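Side-chain contacts in glutathione S-transferase (Bombyx mori, PDB 4E8H), which binds glutathione and probably transfers it to electrophilic substrates as a homodimeric delta/epsilon-type glutathione transferase: residues P17-M22 with T207-L212; T37-G42 with H56-M61. All blocks are in the same frame, centred on the assembly; numbering follows the deposited sequence.

Contact 1: residues P17-M22 with T207-L212; sequences PCRAVM and TGAKML. With GSH (glutathione), chain F.
Arg19 lays its guanidinium against the backbone of Gly208 and Ala209, bridging two nearly antiparallel helices (171°) where the thioredoxin-like domain of the glutathione transferase fold meets the all-helical part of the chain. Their axes stay 11.1 Å apart, so one long side chain spans most of the gap. One face of the guanidinium rests on the Gly208-Ala209 peptide, whose C and N lie beneath its rim: NH1 of Arg19 is 3.5 Å from N of Ala209, a packing contact and no hydrogen bond. CD1 of Leu212 comes in at the edge, near the guanidinium plane, 3.6 Å from Arg19 NH1. Gly208 allows the close approach, its CA lying 4.0 Å from Arg19 CD, where a side chain would collide. The arginine chain bends at CG–CD (chi3 53°), which carries the guanidinium to the Gly208-Ala209 peptide.

What holds the flat group lies just beyond: NH2 makes a salt bridge to Asp205 and a hydrogen bond to Asn171, while NH1 donates to the carbonyl of Pro14. The buried charge is thus probably well compensated. On the same helix as Arg19, Pro17 borders the glutathione pocket, its CB 3.7 Å from O12 of the ligand.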
ATOM      1  N   PRO B  17       4.852   6.598  10.331  1.00  8.00           N
ATOM      2  CA  PRO B  17       5.579   6.391   9.073  1.00  7.97           C
ATOM      3  C   PRO B  17       7.017   6.925   9.075  1.00  7.93           C
ATOM      4  O   PRO B  17       7.897   6.284   8.497  1.00  7.93           O
ATOM      5  CB  PRO B  17       4.717   7.131   8.037  1.00  7.97           C
ATOM      6  CG  PRO B  17       3.878   8.067   8.821  1.00  8.00           C
ATOM      7  CD  PRO B  17       3.608   7.358  10.105  1.00  8.01           C
ATOM      8  N   CYS B  18       7.257   8.071   9.718  1.00  7.92           N
ATOM      9  CA  CYS B  18       8.619   8.599   9.855  1.00  8.00           C
ATOM     10  C   CYS B  18       9.527   7.613  10.593  1.00  7.78           C
ATOM     11  O   CYS B  18      10.668   7.388  10.187  1.00  7.74           O
ATOM     12  CB  CYS B  18       8.614   9.961  10.558  1.00  8.06           C
ATOM     13  SG  CYS B  18       7.788  11.276   9.621  1.00  9.21           S
ATOM     14  N   ARG B  19       8.999   7.016  11.661  1.00  7.54           N
ATOM     15  CA  ARG B  19       9.744   6.064  12.482  1.00  7.41           C
ATOM     16  C   ARG B  19      10.138   4.786  11.734  1.00  7.38           C
ATOM     17  O   ARG B  19      11.232   4.262  11.943  1.00  7.23           O
ATOM     18  CB  ARG B  19       8.957   5.739  13.753  1.00  7.42           C
ATOM     19  CG  ARG B  19       8.977   6.867  14.784  1.00  7.57           C
ATOM     20  CD  ARG B  19       7.733   6.866  15.662  1.00  8.29           C
ATOM     21  NE  ARG B  19       7.485   5.568  16.287  1.00  8.98           N
ATOM     22  CZ  ARG B  19       6.377   5.252  16.951  1.00  9.36           C
ATOM     23  NH1 ARG B  19       5.397   6.138  17.087  1.00  9.73           N
ATOM     24  NH2 ARG B  19       6.243   4.045  17.480  1.00  9.15           N
ATOM     25  N   ALA B  20       9.254   4.295  10.865  1.00  7.42           N
ATOM     26  CA  ALA B  20       9.559   3.139  10.018  1.00  7.54           C
ATOM     27  C   ALA B  20      10.720   3.443   9.069  1.00  7.61           C
ATOM     28  O   ALA B  20      11.615   2.613   8.890  1.00  7.76           O
ATOM     29  CB  ALA B  20       8.323   2.702   9.238  1.00  7.48           C
ATOM     30  N   VAL B  21      10.703   4.635   8.475  1.00  7.63           N
ATOM     31  CA  VAL B  21      11.778   5.070   7.582  1.00  7.54           C
ATOM     32  C   VAL B  21      13.106   5.201   8.336  1.00  7.62           C
ATOM     33  O   VAL B  21      14.135   4.708   7.868  1.00  7.43           O
ATOM     34  CB  VAL B  21      11.440   6.404   6.858  1.00  7.57           C
ATOM     35  CG1 VAL B  21      12.644   6.918   6.071  1.00  7.49           C
ATOM     36  CG2 VAL B  21      10.245   6.226   5.931  1.00  7.45           C
ATOM     37  N   MET B  22      13.067   5.847   9.501  1.00  7.72           N
ATOM     38  CA  MET B  22      14.275   6.125  10.287  1.00  8.02           C
ATOM     39  C   MET B  22      14.998   4.854  10.730  1.00  7.83           C
ATOM     40  O   MET B  22      16.227   4.794  10.691  1.00  7.80           O
ATOM     41  CB  MET B  22      13.952   7.014  11.496  1.00  8.25           C
ATOM     42  CG  MET B  22      13.607   8.455  11.131  1.00  9.73           C
ATOM     43  SD  MET B  22      12.710   9.332  12.430  1.00 13.33           S
ATOM     44  CE  MET B  22      14.057   9.857  13.483  1.00 12.54           C
ATOM     45  N   THR B 207      10.788   5.936  21.924  1.00 11.61           N
ATOM     46  CA  THR B 207      10.659   7.373  22.179  1.00 11.71           C
ATOM     47  C   THR B 207       9.437   7.962  21.466  1.00 11.66           C
ATOM     48  O   THR B 207       8.667   8.710  22.071  1.00 11.62           O
ATOM     49  CB  THR B 207      11.949   8.141  21.787  1.00 11.79           C
ATOM     50  OG1 THR B 207      13.065   7.604  22.507  1.00 12.05           O
ATOM     51  CG2 THR B 207      11.830   9.632  22.106  1.00 11.91           C
ATOM     52  N   GLY B 208       9.259   7.606  20.195  1.00 11.62           N
ATOM     53  CA  GLY B 208       8.120   8.075  19.404  1.00 11.54           C
ATOM     54  C   GLY B 208       6.782   7.635  19.970  1.00 11.60           C
ATOM     55  O   GLY B 208       5.847   8.434  20.064  1.00 11.43           O
ATOM     56  N   ALA B 209       6.705   6.361  20.355  1.00 11.72           N
ATOM     57  CA  ALA B 209       5.490   5.772  20.920  1.00 12.01           C
ATOM     58  C   ALA B 209       5.071   6.433  22.235  1.00 12.34           C
ATOM     59  O   ALA B 209       3.881   6.656  22.469  1.00 12.17           O
ATOM     60  CB  ALA B 209       5.668   4.272  21.112  1.00 11.94           C
ATOM     61  N   LYS B 210       6.051   6.739  23.083  1.00 12.89           N
ATOM     62  CA  LYS B 210       5.792   7.396  24.363  1.00 13.63           C
ATOM     63  C   LYS B 210       5.248   8.809  24.183  1.00 13.88           C
ATOM     64  O   LYS B 210       4.396   9.250  24.956  1.00 13.86           O
ATOM     65  CB  LYS B 210       7.054   7.418  25.220  1.00 13.73           C
ATOM     66  CG  LYS B 210       7.317   6.112  25.958  1.00 14.88           C
ATOM     67  CD  LYS B 210       8.775   5.995  26.362  1.00 16.62           C
ATOM     68  CE  LYS B 210       9.239   7.226  27.123  1.00 17.56           C
ATOM     69  NZ  LYS B 210      10.724   7.353  27.134  1.00 18.36           N
ATOM     70  N   MET B 211       5.740   9.504  23.158  1.00 14.32           N
ATOM     71  CA  MET B 211       5.244  10.836  22.807  1.00 14.93           C
ATOM     72  C   MET B 211       3.770  10.805  22.409  1.00 15.18           C
ATOM     73  O   MET B 211       2.987  11.641  22.866  1.00 15.21           O
ATOM     74  CB  MET B 211       6.086  11.448  21.687  1.00 14.99           C
ATOM     75  CG  MET B 211       7.473  11.880  22.121  1.00 15.69           C
ATOM     76  SD  MET B 211       8.477  12.341  20.702  1.00 17.24           S
ATOM     77  CE  MET B 211       9.970  12.926  21.503  1.00 17.25           C
ATOM     78  N   LEU B 212       3.397   9.843  21.565  1.00 15.61           N
ATOM     79  CA  LEU B 212       1.993   9.617  21.232  1.00 16.05           C
ATOM     80  C   LEU B 212       1.191   9.236  22.478  1.00 16.61           C
ATOM     81  O   LEU B 212       0.050   9.675  22.645  1.00 16.47           O
ATOM     82  CB  LEU B 212       1.847   8.530  20.157  1.00 15.92           C
ATOM     83  CG  LEU B 212       2.273   8.822  18.712  1.00 15.73           C
ATOM     84  CD1 LEU B 212       2.229   7.550  17.876  1.00 15.24           C
ATOM     85  CD2 LEU B 212       1.421   9.917  18.071  1.00 15.44           C
TER
HETATM   86  N1  GSH F 301       0.663   6.704   3.992  1.00  8.44           N
HETATM   87  CA1 GSH F 301       1.588   7.763   4.358  1.00  8.82           C
HETATM   88  C1  GSH F 301       2.948   7.170   4.596  1.00  8.57           C
HETATM   89  O11 GSH F 301       3.069   5.959   4.882  1.00  8.49           O
HETATM   90  O12 GSH F 301       3.975   7.878   4.506  1.00  8.41           O
HETATM   91  CB1 GSH F 301       1.093   8.469   5.619  1.00  9.43           C
HETATM   92  CG1 GSH F 301       1.612   9.904   5.688  1.00 10.48           C
HETATM   93  CD1 GSH F 301       0.767  10.752   6.616  1.00 11.27           C
HETATM   94  OE1 GSH F 301      -0.641  10.684   6.567  1.00 11.70           O
HETATM   95  N2  GSH F 301       1.416  11.552   7.461  1.00 11.93           N
HETATM   96  CA2 GSH F 301       0.716  12.487   8.326  1.00 12.98           C
HETATM   97  C2  GSH F 301       0.662  13.846   7.696  1.00 13.25           C
HETATM   98  O2  GSH F 301       1.725  14.251   6.866  1.00 13.49           O
HETATM   99  CB2 GSH F 301       1.430  12.576   9.670  1.00 13.54           C
HETATM  100  SG2 GSH F 301       1.393  11.017  10.590  1.00 14.91           S
HETATM  101  N3  GSH F 301      -0.399  14.613   7.954  1.00 13.62           N
HETATM  102  CA3 GSH F 301      -0.480  16.004   7.532  1.00 14.17           C
HETATM  103  C3  GSH F 301      -1.108  16.160   6.164  1.00 14.75           C
HETATM  104  O31 GSH F 301      -1.269  15.167   5.422  1.00 15.03           O
HETATM  105  O32 GSH F 301      -1.475  17.285   5.753  1.00 14.91           O

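Contact 2: residues T37-G42 with H56-M61; sequences TNIMNG and HTIPTM. With GSH (glutathione), chain F.
Thr37 and Ile58 face each other with CA atoms 7.8 Å apart, no backbone bond joining the two segments; 37-42 closes in a type I turn from Ile39 to Gly42, and 56-61 runs through a cis peptide before Pro59 into its strand. The contact is apolar and centres on Ile58. Ile39 and Ile58 reach toward each other tip to tip, CD1 of Ile39 lying 4.1 Å from CG1 of Ile58. The other branch of Ile58 serves Thr37: CG2 passes 4.0 Å from Thr37 CB as the two side chains slide by in opposite directions. With chi1 at 55°, CG1 of Ile58 sits between its own N and carbonyl carbon, which brings it to 3.6 Å from O2 of the ligand. Thr37 keeps its hydroxyl busy with the carbonyl of Ile35.

The backbone of Ile58 grips the cysteinyl part of glutathione through both its N and its O: Ile58 N donates to O2 of the ligand at 2.8 Å (161°), and ligand N2 donates to Ile58 O at 2.9 Å. An alanine in place of Ile58 would probably keep these backbone bonds but open a gap beside Ile39 and Thr37, leaving the tip of Ile39 without its mate. Ligand O32 lies at the edge of the His56 ring, in its plane, accepting from ND1 at 3.0 Å. Behind the loop, Thr60 OG1 donates to Thr57 O at 2.7 Å, an oxygen also bonded by Tyr49. The backbone pairing of the cysteinyl residue of glutathione with the residue before a cis-proline is the hallmark of the thioredoxin-fold glutathione site.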
ATOM      1  N   THR B  37       9.510  19.088  10.766  1.00 16.91           N
ATOM      2  CA  THR B  37       8.467  19.720   9.969  1.00 17.69           C
ATOM      3  C   THR B  37       7.177  19.815  10.778  1.00 18.61           C
ATOM      4  O   THR B  37       6.424  18.844  10.903  1.00 18.56           O
ATOM      5  CB  THR B  37       8.259  18.995   8.618  1.00 17.56           C
ATOM      6  OG1 THR B  37       9.504  18.945   7.908  1.00 17.02           O
ATOM      7  CG2 THR B  37       7.229  19.724   7.759  1.00 17.44           C
ATOM      8  N   ASN B  38       6.949  21.006  11.325  1.00 19.85           N
ATOM      9  CA  ASN B  38       5.840  21.281  12.228  1.00 21.18           C
ATOM     10  C   ASN B  38       4.507  21.361  11.484  1.00 22.01           C
ATOM     11  O   ASN B  38       4.187  22.383  10.871  1.00 22.07           O
ATOM     12  CB  ASN B  38       6.118  22.589  12.984  1.00 21.25           C
ATOM     13  CG  ASN B  38       5.343  22.705  14.287  1.00 21.70           C
ATOM     14  OD1 ASN B  38       4.220  22.212  14.415  1.00 22.10           O
ATOM     15  ND2 ASN B  38       5.941  23.378  15.264  1.00 22.04           N
ATOM     16  N   ILE B  39       3.748  20.268  11.541  1.00 23.13           N
ATOM     17  CA  ILE B  39       2.421  20.181  10.921  1.00 24.23           C
ATOM     18  C   ILE B  39       1.476  21.222  11.509  1.00 24.83           C
ATOM     19  O   ILE B  39       0.807  21.948  10.770  1.00 24.94           O
ATOM     20  CB  ILE B  39       1.800  18.762  11.090  1.00 24.24           C
ATOM     21  CG1 ILE B  39       2.692  17.669  10.468  1.00 24.50           C
ATOM     22  CG2 ILE B  39       0.359  18.705  10.559  1.00 24.46           C
ATOM     23  CD1 ILE B  39       3.236  17.995   9.055  1.00 24.56           C
ATOM     24  N   MET B  40       1.440  21.287  12.841  1.00 25.58           N
ATOM     25  CA  MET B  40       0.621  22.258  13.572  1.00 26.36           C
ATOM     26  C   MET B  40       0.771  23.684  13.041  1.00 26.40           C
ATOM     27  O   MET B  40      -0.224  24.387  12.859  1.00 26.53           O
ATOM     28  CB  MET B  40       0.950  22.223  15.070  1.00 26.61           C
ATOM     29  CG  MET B  40       0.530  20.945  15.783  1.00 27.85           C
ATOM     30  SD  MET B  40      -1.260  20.734  15.886  1.00 30.30           S
ATOM     31  CE  MET B  40      -1.680  21.895  17.189  1.00 30.18           C
ATOM     32  N   ASN B  41       2.012  24.097  12.786  1.00 26.37           N
ATOM     33  CA  ASN B  41       2.305  25.454  12.319  1.00 26.23           C
ATOM     34  C   ASN B  41       2.139  25.670  10.815  1.00 25.91           C
ATOM     35  O   ASN B  41       2.322  26.786  10.319  1.00 25.89           O
ATOM     36  CB  ASN B  41       3.712  25.873  12.758  1.00 26.39           C
ATOM     37  CG  ASN B  41       3.776  26.261  14.222  1.00 26.65           C
ATOM     38  OD1 ASN B  41       2.773  26.223  14.937  1.00 27.06           O
ATOM     39  ND2 ASN B  41       4.964  26.642  14.677  1.00 27.01           N
ATOM     40  N   GLY B  42       1.792  24.605  10.098  1.00 25.46           N
ATOM     41  CA  GLY B  42       1.607  24.669   8.651  1.00 24.81           C
ATOM     42  C   GLY B  42       2.909  24.708   7.870  1.00 24.32           C
ATOM     43  O   GLY B  42       2.940  25.195   6.737  1.00 24.35           O
ATOM     44  N   HIS B  56       1.637  17.256   0.583  1.00 10.53           N
ATOM     45  CA  HIS B  56       2.018  17.847   1.878  1.00 10.59           C
ATOM     46  C   HIS B  56       1.943  16.863   3.054  1.00 10.54           C
ATOM     47  O   HIS B  56       1.255  17.102   4.051  1.00 10.48           O
ATOM     48  CB  HIS B  56       1.228  19.139   2.162  1.00 10.63           C
ATOM     49  CG  HIS B  56      -0.257  18.985   2.051  1.00 11.02           C
ATOM     50  ND1 HIS B  56      -1.029  18.463   3.065  1.00 11.34           N
ATOM     51  CD2 HIS B  56      -1.110  19.283   1.043  1.00 11.40           C
ATOM     52  CE1 HIS B  56      -2.295  18.445   2.687  1.00 11.50           C
ATOM     53  NE2 HIS B  56      -2.372  18.939   1.464  1.00 11.54           N
ATOM     54  N   THR B  57       2.657  15.751   2.911  1.00 10.51           N
ATOM     55  CA  THR B  57       2.747  14.741   3.957  1.00 10.47           C
ATOM     56  C   THR B  57       4.164  14.648   4.505  1.00 10.25           C
ATOM     57  O   THR B  57       5.127  15.071   3.858  1.00 10.24           O
ATOM     58  CB  THR B  57       2.364  13.335   3.437  1.00 10.54           C
ATOM     59  OG1 THR B  57       3.119  13.040   2.252  1.00 10.95           O
ATOM     60  CG2 THR B  57       0.870  13.248   3.129  1.00 10.66           C
ATOM     61  N   ILE B  58       4.269  14.102   5.712  1.00  9.91           N
ATOM     62  CA  ILE B  58       5.528  13.590   6.235  1.00  9.65           C
ATOM     63  C   ILE B  58       5.355  12.081   6.465  1.00  9.42           C
ATOM     64  O   ILE B  58       4.265  11.635   6.833  1.00  9.35           O
ATOM     65  CB  ILE B  58       5.974  14.314   7.537  1.00  9.72           C
ATOM     66  CG1 ILE B  58       4.875  14.264   8.607  1.00  9.78           C
ATOM     67  CG2 ILE B  58       6.382  15.757   7.233  1.00  9.73           C
ATOM     68  CD1 ILE B  58       5.363  14.533  10.022  1.00 10.29           C
ATOM     69  N   PRO B  59       6.416  11.283   6.238  1.00  9.24           N
ATOM     70  CA  PRO B  59       7.763  11.665   5.821  1.00  9.11           C
ATOM     71  C   PRO B  59       7.854  12.011   4.339  1.00  9.07           C
ATOM     72  O   PRO B  59       7.134  11.439   3.517  1.00  9.08           O
ATOM     73  CB  PRO B  59       8.583  10.404   6.107  1.00  9.11           C
ATOM     74  CG  PRO B  59       7.622   9.291   5.933  1.00  9.14           C
ATOM     75  CD  PRO B  59       6.293   9.823   6.405  1.00  9.19           C
ATOM     76  N   THR B  60       8.723  12.963   4.021  1.00  9.00           N
ATOM     77  CA  THR B  60       9.119  13.228   2.647  1.00  8.91           C
ATOM     78  C   THR B  60      10.640  13.140   2.589  1.00  9.04           C
ATOM     79  O   THR B  60      11.345  13.763   3.389  1.00  8.92           O
ATOM     80  CB  THR B  60       8.589  14.593   2.138  1.00  8.89           C
ATOM     81  OG1 THR B  60       7.155  14.574   2.134  1.00  8.82           O
ATOM     82  CG2 THR B  60       9.076  14.881   0.723  1.00  8.72           C
ATOM     83  N   MET B  61      11.132  12.333   1.657  1.00  9.31           N
ATOM     84  CA  MET B  61      12.560  12.125   1.482  1.00  9.72           C
ATOM     85  C   MET B  61      13.102  12.993   0.350  1.00  9.97           C
ATOM     86  O   MET B  61      12.471  13.118  -0.702  1.00  9.94           O
ATOM     87  CB  MET B  61      12.835  10.650   1.187  1.00  9.72           C
ATOM     88  CG  MET B  61      14.302  10.315   0.998  1.00 10.18           C
ATOM     89  SD  MET B  61      14.565   8.865  -0.036  1.00 11.18           S
ATOM     90  CE  MET B  61      14.244   9.547  -1.666  1.00 10.98           C
TER
HETATM   91  N1  GSH F 301       0.663   6.704   3.992  1.00  8.44           N
HETATM   92  CA1 GSH F 301       1.588   7.763   4.358  1.00  8.82           C
HETATM   93  C1  GSH F 301       2.948   7.170   4.596  1.00  8.57           C
HETATM   94  O11 GSH F 301       3.069   5.959   4.882  1.00  8.49           O
HETATM   95  O12 GSH F 301       3.975   7.878   4.506  1.00  8.41           O
HETATM   96  CB1 GSH F 301       1.093   8.469   5.619  1.00  9.43           C
HETATM   97  CG1 GSH F 301       1.612   9.904   5.688  1.00 10.48           C
HETATM   98  CD1 GSH F 301       0.767  10.752   6.616  1.00 11.27           C
HETATM   99  OE1 GSH F 301      -0.641  10.684   6.567  1.00 11.70           O
HETATM  100  N2  GSH F 301       1.416  11.552   7.461  1.00 11.93           N
HETATM  101  CA2 GSH F 301       0.716  12.487   8.326  1.00 12.98           C
HETATM  102  C2  GSH F 301       0.662  13.846   7.696  1.00 13.25           C
HETATM  103  O2  GSH F 301       1.725  14.251   6.866  1.00 13.49           O
HETATM  104  CB2 GSH F 301       1.430  12.576   9.670  1.00 13.54           C
HETATM  105  SG2 GSH F 301       1.393  11.017  10.590  1.00 14.91           S
HETATM  106  N3  GSH F 301      -0.399  14.613   7.954  1.00 13.62           N
HETATM  107  CA3 GSH F 301      -0.480  16.004   7.532  1.00 14.17           C
HETATM  108  C3  GSH F 301      -1.108  16.160   6.164  1.00 14.75           C
HETATM  109  O31 GSH F 301      -1.269  15.167   5.422  1.00 15.03           O
HETATM  110  O32 GSH F 301      -1.475  17.285   5.753  1.00 14.91           O

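The two contacts lie 14 Å apart, centre to centre, and both touch glutathione, contact 1 through Pro17. Along the chain, 17-22 comes first, then both segments of contact 2, and 207-212 closes the series near the C-terminus. The first three belong to the thioredoxin-like N-terminal domain. Contact 2 is local, its segments separated by 13 residues that include helix 47-52, whereas contact 1 ties helix 16-27 to helix 201-213 across 184 residues. They meet directly at the cis-proline: Pro17 CB is 3.5 Å from Pro59 CD, and Cys18 SG packs on Pro59 N at 3.7 Å. Helix 16-27 therefore connects the glutathione-binding loop on one side with the C-terminal helix on another.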